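Local atomic coordinates of lasso peptide isopeptidase AtxE2 (PDB entry 5TXE), a protein that hydrolyses the isopeptide bond of the threaded lasso peptides astexin-2 and astexin-3, opening them into linear chains. Residues 78-84 with 641-647; 265-271 with 282-288. The protein carries 1 engineered substitution. All blocks are in the same frame, centred on the assembly; numbering follows the deposited sequence.

Contact 1 of 2, residues 78-84 with 641-647; sequences DPVTNLN and WQPAHRL
Asn82 meets the start of helix 643-662 with both ends of its amide. Asn82 OD1 accepts from Ala644 N at 2.8 Å in a nearly straight bond (163°), although the donor stands above the carbonyl plane. Asn82 ND2 donates to Gln642 OE1 at 2.9 Å, meeting a lone pair in the plane of that carbonyl, and the two amides lie nearly coplanar. With CG anti to the backbone N (chi1 -169°), the amide of Asn82 reaches the first turn of the helix, where backbone N-H groups have no acceptor within the helix. Replacing Asn82 by alanine removes the amide, and the Ala644 N-H and Gln642 OE1 would probably both lose this partner. Asn84 ND2 bonds weakly to Trp641 O; a water also lies between the two, and Asn84 OD1 bonds to Arg75.

The ring of Pro643, which has no N-H to lose at the head of a helix, packs on the backbone of Asp78 and Leu83. The apolar contact is Pro79 CB, 3.8 Å from Leu647 CD2.

Residues 79-82 turn the chain between strands 69-78 and 83-92, with an Asx turn at Asp78 and a G1 bulge, where Asn82 takes a left-handed conformation that asparagine tolerates better than most residues. This hairpin tip docks on the N-terminal end of a helix of the prolyl oligopeptidase-type hydrolase domain, shortly after His638 of the probable charge relay.

Contact 2 of 2, residues 265-271 with 282-288; sequences RTTFSVS and TTLVARR
Strands 266-271 and 283-288 run antiparallel, their axes 4.5 Å apart at closest approach and their directions 143° apart, so the pair is twisted. Three hydrogen-bonded pairs, Thr267 with Arg287, Ser269 with Val285 and Ser271 with Thr283, each exchange two backbone bonds; that from Val285 N to Ser269 O is the straightest. Between them the non-hydrogen-bonded pairs Thr266-Arg288, Phe268-Ala286 and Val270-Leu284 add CA-H...O contacts, such as Phe268 CA to Val285 O at 3.3 Å.

The two strands are the arms of a beta hairpin and the inner pair of a four-stranded antiparallel sheet, with 261-263 and 294-295 outermost, as in a blade of the beta-propeller domain of prolyl oligopeptidases.

Side chains alternate between the faces. On the one carrying Phe268, the small methyl of Ala286 suits a place beside an aromatic ring: Ala286 CB lies 3.7 Å from Phe268 CE1. Thr266 CG2 covers one face of that ring near its rim, while Met307 and Met334 of the next sheet pack against Phe268 and Leu284. Beta-branched Val270 shares this face; its chi1 of 131° is far from any staggered position, and Val270 CG1, 3.5 Å from Thr282 CB, appears strained. On the other face, chi1 of 66° sets Ser269 OG between its backbone N and carbonyl carbon, 3.2 Å from Val285 CG2. At the far end Arg265 and Arg288 cross at about a right angle; Arg265 NE lies 3.6 Å from Arg288 NH1, two like charges at an exposed end.

How the contacts relate
Contact 1 is a surface contact between elements 557 residues apart, whereas contact 2 is a partly buried pairing of neighbours in sequence. They share no strand or helix: their centres lie about 47 Å apart, on opposite sides of the chain's centre, and contact 2 lies within the part of the chain whose ends contact 1 brings together. A turn meeting a helix start in contact 1 relies on side-chain amides and proline surfaces; the paired strands of contact 2 rely on a backbone ladder with apolar packing on one face. Contact 1 has Trp641 about 9 Å, side chain to side chain, from His638 of the probable charge relay, while contact 2 is away from the annotated sites.

Contact 1 of 2, residues 78-84 with 641-647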
# COMPACT_ATOMS: atom_id res chain seq x y z
N ASP A 78 18.89 -2.55 3.23
CA ASP A 78 20.21 -2.13 3.66
C ASP A 78 20.59 -0.91 2.85
O ASP A 78 20.85 -1.02 1.66
CB ASP A 78 21.24 -3.23 3.42
CG ASP A 78 22.68 -2.81 3.86
OD1 ASP A 78 22.93 -1.63 4.23
OD2 ASP A 78 23.57 -3.68 3.86
N PRO A 79 20.63 0.26 3.50
CA PRO A 79 20.84 1.52 2.80
C PRO A 79 22.30 1.80 2.46
O PRO A 79 22.57 2.62 1.60
CB PRO A 79 20.28 2.56 3.76
CG PRO A 79 20.42 1.94 5.09
CD PRO A 79 20.29 0.46 4.91
N VAL A 80 23.22 1.02 3.03
CA VAL A 80 24.64 1.19 2.70
C VAL A 80 24.94 0.49 1.41
O VAL A 80 25.56 1.06 0.52
CB VAL A 80 25.53 0.68 3.84
CG1 VAL A 80 27.02 0.74 3.46
CG2 VAL A 80 25.30 1.54 5.09
N THR A 81 24.48 -0.75 1.27
CA THR A 81 24.67 -1.47 0.01
C THR A 81 23.59 -1.08 -0.96
O THR A 81 23.71 -1.37 -2.15
CB THR A 81 24.51 -3.01 0.14
OG1 THR A 81 23.22 -3.29 0.74
CG2 THR A 81 25.63 -3.57 0.98
N ASN A 82 22.55 -0.41 -0.47
CA ASN A 82 21.42 0.03 -1.33
C ASN A 82 20.72 -1.13 -1.99
O ASN A 82 20.41 -1.11 -3.15
CB ASN A 82 21.81 1.09 -2.37
CG ASN A 82 20.57 1.70 -3.03
OD1 ASN A 82 19.54 1.84 -2.38
ND2 ASN A 82 20.66 2.03 -4.32
N LEU A 83 20.47 -2.15 -1.19
CA LEU A 83 19.83 -3.39 -1.62
C LEU A 83 18.95 -3.95 -0.55
O LEU A 83 19.30 -3.92 0.64
CB LEU A 83 20.89 -4.45 -1.93
CG LEU A 83 21.65 -4.34 -3.25
CD1 LEU A 83 22.80 -5.38 -3.30
CD2 LEU A 83 20.78 -4.49 -4.49
N ASN A 84 17.77 -4.39 -0.96
CA ASN A 84 16.98 -5.30 -0.17
C ASN A 84 17.55 -6.70 -0.20
O ASN A 84 18.06 -7.15 -1.22
CB ASN A 84 15.56 -5.33 -0.71
CG ASN A 84 14.77 -4.08 -0.31
OD1 ASN A 84 14.33 -3.97 0.82
ND2 ASN A 84 14.63 -3.15 -1.22
N TRP A 641 11.70 2.36 -3.99
CA TRP A 641 12.06 0.99 -3.67
C TRP A 641 13.51 0.85 -3.20
O TRP A 641 13.86 -0.15 -2.55
CB TRP A 641 11.78 0.10 -4.89
CG TRP A 641 12.64 0.35 -6.06
CD1 TRP A 641 12.49 1.31 -6.98
CD2 TRP A 641 13.79 -0.47 -6.50
NE1 TRP A 641 13.49 1.20 -7.95
CE2 TRP A 641 14.29 0.12 -7.66
CE3 TRP A 641 14.42 -1.60 -6.00
CZ2 TRP A 641 15.39 -0.40 -8.35
CZ3 TRP A 641 15.53 -2.11 -6.67
CH2 TRP A 641 15.99 -1.51 -7.85
N GLN A 642 14.37 1.84 -3.51
CA GLN A 642 15.80 1.68 -3.20
C GLN A 642 16.10 2.19 -1.80
O GLN A 642 15.77 3.31 -1.45
CB GLN A 642 16.70 2.39 -4.22
CG GLN A 642 16.48 1.94 -5.66
CD GLN A 642 17.48 2.56 -6.63
OE1 GLN A 642 18.65 2.67 -6.33
NE2 GLN A 642 17.01 2.98 -7.75
N PRO A 643 16.66 1.32 -0.95
CA PRO A 643 16.83 1.68 0.45
C PRO A 643 17.64 2.95 0.70
O PRO A 643 17.30 3.71 1.62
CB PRO A 643 17.55 0.49 1.03
CG PRO A 643 17.08 -0.66 0.17
CD PRO A 643 17.03 -0.08 -1.20
N ALA A 644 18.69 3.20 -0.09
CA ALA A 644 19.48 4.41 0.11
C ALA A 644 18.63 5.63 -0.17
O ALA A 644 18.72 6.65 0.51
CB ALA A 644 20.72 4.42 -0.77
N HIS A 645 17.78 5.49 -1.17
CA HIS A 645 16.91 6.60 -1.50
C HIS A 645 15.94 6.90 -0.37
O HIS A 645 15.67 8.07 -0.05
CB HIS A 645 16.12 6.32 -2.74
CG HIS A 645 16.93 6.30 -3.98
ND1 HIS A 645 16.43 5.85 -5.18
CD2 HIS A 645 18.19 6.72 -4.22
CE1 HIS A 645 17.36 5.97 -6.10
NE2 HIS A 645 18.45 6.44 -5.53
N ARG A 646 15.32 5.85 0.16
CA ARG A 646 14.34 6.03 1.23
C ARG A 646 14.98 6.68 2.41
O ARG A 646 14.42 7.61 2.98
CB ARG A 646 13.73 4.70 1.62
CG ARG A 646 12.83 4.72 2.89
CD ARG A 646 11.88 3.51 2.94
NE ARG A 646 10.75 3.73 2.03
CZ ARG A 646 10.58 3.15 0.85
NH1 ARG A 646 11.41 2.18 0.39
NH2 ARG A 646 9.56 3.54 0.11
N LEU A 647 16.18 6.24 2.78
CA LEU A 647 16.84 6.84 3.91
C LEU A 647 17.13 8.31 3.69
O LEU A 647 17.01 9.12 4.59
CB LEU A 647 18.14 6.07 4.22
CG LEU A 647 18.96 6.66 5.38
CD1 LEU A 647 18.15 6.69 6.64
CD2 LEU A 647 20.25 5.85 5.63
O HOH W 1 12.70 -0.92 -0.49

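Contact 2 of 2, residues 265-271 with 282-288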
# COMPACT_ATOMS: atom_id res chain seq x y z
N ARG A 265 -23.24 -29.20 4.44
CA ARG A 265 -24.05 -28.88 3.25
C ARG A 265 -24.28 -27.36 3.09
O ARG A 265 -24.79 -26.89 2.05
CB ARG A 265 -25.41 -29.61 3.28
CG ARG A 265 -25.34 -31.13 3.10
CD ARG A 265 -26.69 -31.91 3.29
NE ARG A 265 -27.91 -31.26 2.76
CZ ARG A 265 -28.23 -31.11 1.46
NH1 ARG A 265 -27.41 -31.52 0.48
NH2 ARG A 265 -29.38 -30.49 1.14
N THR A 266 -23.89 -26.58 4.10
CA THR A 266 -24.15 -25.14 4.15
C THR A 266 -23.03 -24.30 3.49
O THR A 266 -21.86 -24.43 3.80
CB THR A 266 -24.29 -24.73 5.58
OG1 THR A 266 -25.26 -25.59 6.17
CG2 THR A 266 -24.76 -23.28 5.68
N THR A 267 -23.44 -23.48 2.54
CA THR A 267 -22.56 -22.55 1.87
C THR A 267 -22.80 -21.15 2.47
O THR A 267 -23.92 -20.62 2.51
CB THR A 267 -22.81 -22.57 0.36
OG1 THR A 267 -22.31 -23.80 -0.15
CG2 THR A 267 -22.08 -21.46 -0.35
N PHE A 268 -21.73 -20.59 2.97
CA PHE A 268 -21.75 -19.24 3.47
C PHE A 268 -21.19 -18.29 2.45
O PHE A 268 -20.22 -18.60 1.78
CB PHE A 268 -20.98 -19.17 4.73
CG PHE A 268 -21.60 -19.95 5.83
CD1 PHE A 268 -22.69 -19.46 6.52
CD2 PHE A 268 -21.10 -21.15 6.18
CE1 PHE A 268 -23.27 -20.16 7.57
CE2 PHE A 268 -21.67 -21.88 7.20
CZ PHE A 268 -22.76 -21.38 7.90
N SER A 269 -21.86 -17.16 2.28
CA SER A 269 -21.37 -16.14 1.40
C SER A 269 -21.88 -14.79 1.93
O SER A 269 -22.36 -14.71 3.04
CB SER A 269 -21.83 -16.41 -0.01
OG SER A 269 -23.22 -16.28 -0.08
N VAL A 270 -21.70 -13.74 1.15
CA VAL A 270 -21.98 -12.41 1.58
C VAL A 270 -22.69 -11.73 0.45
O VAL A 270 -22.32 -11.92 -0.70
CB VAL A 270 -20.61 -11.82 1.91
CG1 VAL A 270 -20.37 -10.48 1.30
CG2 VAL A 270 -20.36 -11.92 3.39
N SER A 271 -23.72 -10.95 0.71
CA SER A 271 -24.31 -10.17 -0.40
C SER A 271 -25.03 -8.95 0.12
O SER A 271 -25.27 -8.84 1.30
CB SER A 271 -25.29 -11.05 -1.20
OG SER A 271 -26.41 -11.38 -0.39
N THR A 282 -22.80 -5.38 3.12
CA THR A 282 -23.00 -6.77 2.81
C THR A 282 -23.38 -7.43 4.09
O THR A 282 -23.06 -6.91 5.18
CB THR A 282 -21.72 -7.45 2.28
OG1 THR A 282 -20.76 -7.59 3.34
CG2 THR A 282 -21.14 -6.65 1.16
N THR A 283 -24.05 -8.57 3.93
CA THR A 283 -24.54 -9.36 5.02
C THR A 283 -24.18 -10.82 4.72
O THR A 283 -24.34 -11.27 3.60
CB THR A 283 -26.09 -9.27 5.14
OG1 THR A 283 -26.50 -7.91 5.35
CG2 THR A 283 -26.57 -10.07 6.30
N LEU A 284 -23.76 -11.54 5.75
CA LEU A 284 -23.61 -12.97 5.70
C LEU A 284 -24.91 -13.71 5.36
O LEU A 284 -25.95 -13.46 5.99
CB LEU A 284 -23.21 -13.46 7.05
CG LEU A 284 -22.88 -14.94 7.11
CD1 LEU A 284 -21.66 -15.25 6.27
CD2 LEU A 284 -22.62 -15.31 8.55
N VAL A 285 -24.84 -14.61 4.38
CA VAL A 285 -25.98 -15.48 4.01
C VAL A 285 -25.58 -16.97 4.03
O VAL A 285 -24.42 -17.33 3.79
CB VAL A 285 -26.65 -15.15 2.66
CG1 VAL A 285 -26.75 -13.64 2.42
CG2 VAL A 285 -25.92 -15.79 1.51
N ALA A 286 -26.54 -17.80 4.40
CA ALA A 286 -26.37 -19.24 4.47
C ALA A 286 -27.39 -19.96 3.56
O ALA A 286 -28.59 -19.66 3.62
CB ALA A 286 -26.51 -19.69 5.90
N ARG A 287 -26.89 -20.88 2.73
CA ARG A 287 -27.70 -21.75 1.88
C ARG A 287 -27.42 -23.21 2.24
O ARG A 287 -26.26 -23.61 2.24
CB ARG A 287 -27.36 -21.53 0.40
CG ARG A 287 -27.60 -20.14 -0.14
CD ARG A 287 -27.04 -19.98 -1.57
NE ARG A 287 -27.50 -21.06 -2.44
CZ ARG A 287 -28.60 -21.04 -3.20
NH1 ARG A 287 -29.41 -19.98 -3.25
NH2 ARG A 287 -28.88 -22.12 -3.95
N ARG A 288 -28.44 -23.99 2.62
CA ARG A 288 -28.26 -25.44 2.79
C ARG A 288 -28.48 -26.08 1.41
O ARG A 288 -29.58 -26.07 0.90
CB ARG A 288 -29.23 -25.98 3.85
CG ARG A 288 -29.34 -27.51 3.94
CD ARG A 288 -29.93 -28.01 5.28
NE ARG A 288 -28.94 -27.94 6.36
CZ ARG A 288 -28.14 -28.93 6.76
NH1 ARG A 288 -28.20 -30.15 6.21
NH2 ARG A 288 -27.27 -28.71 7.73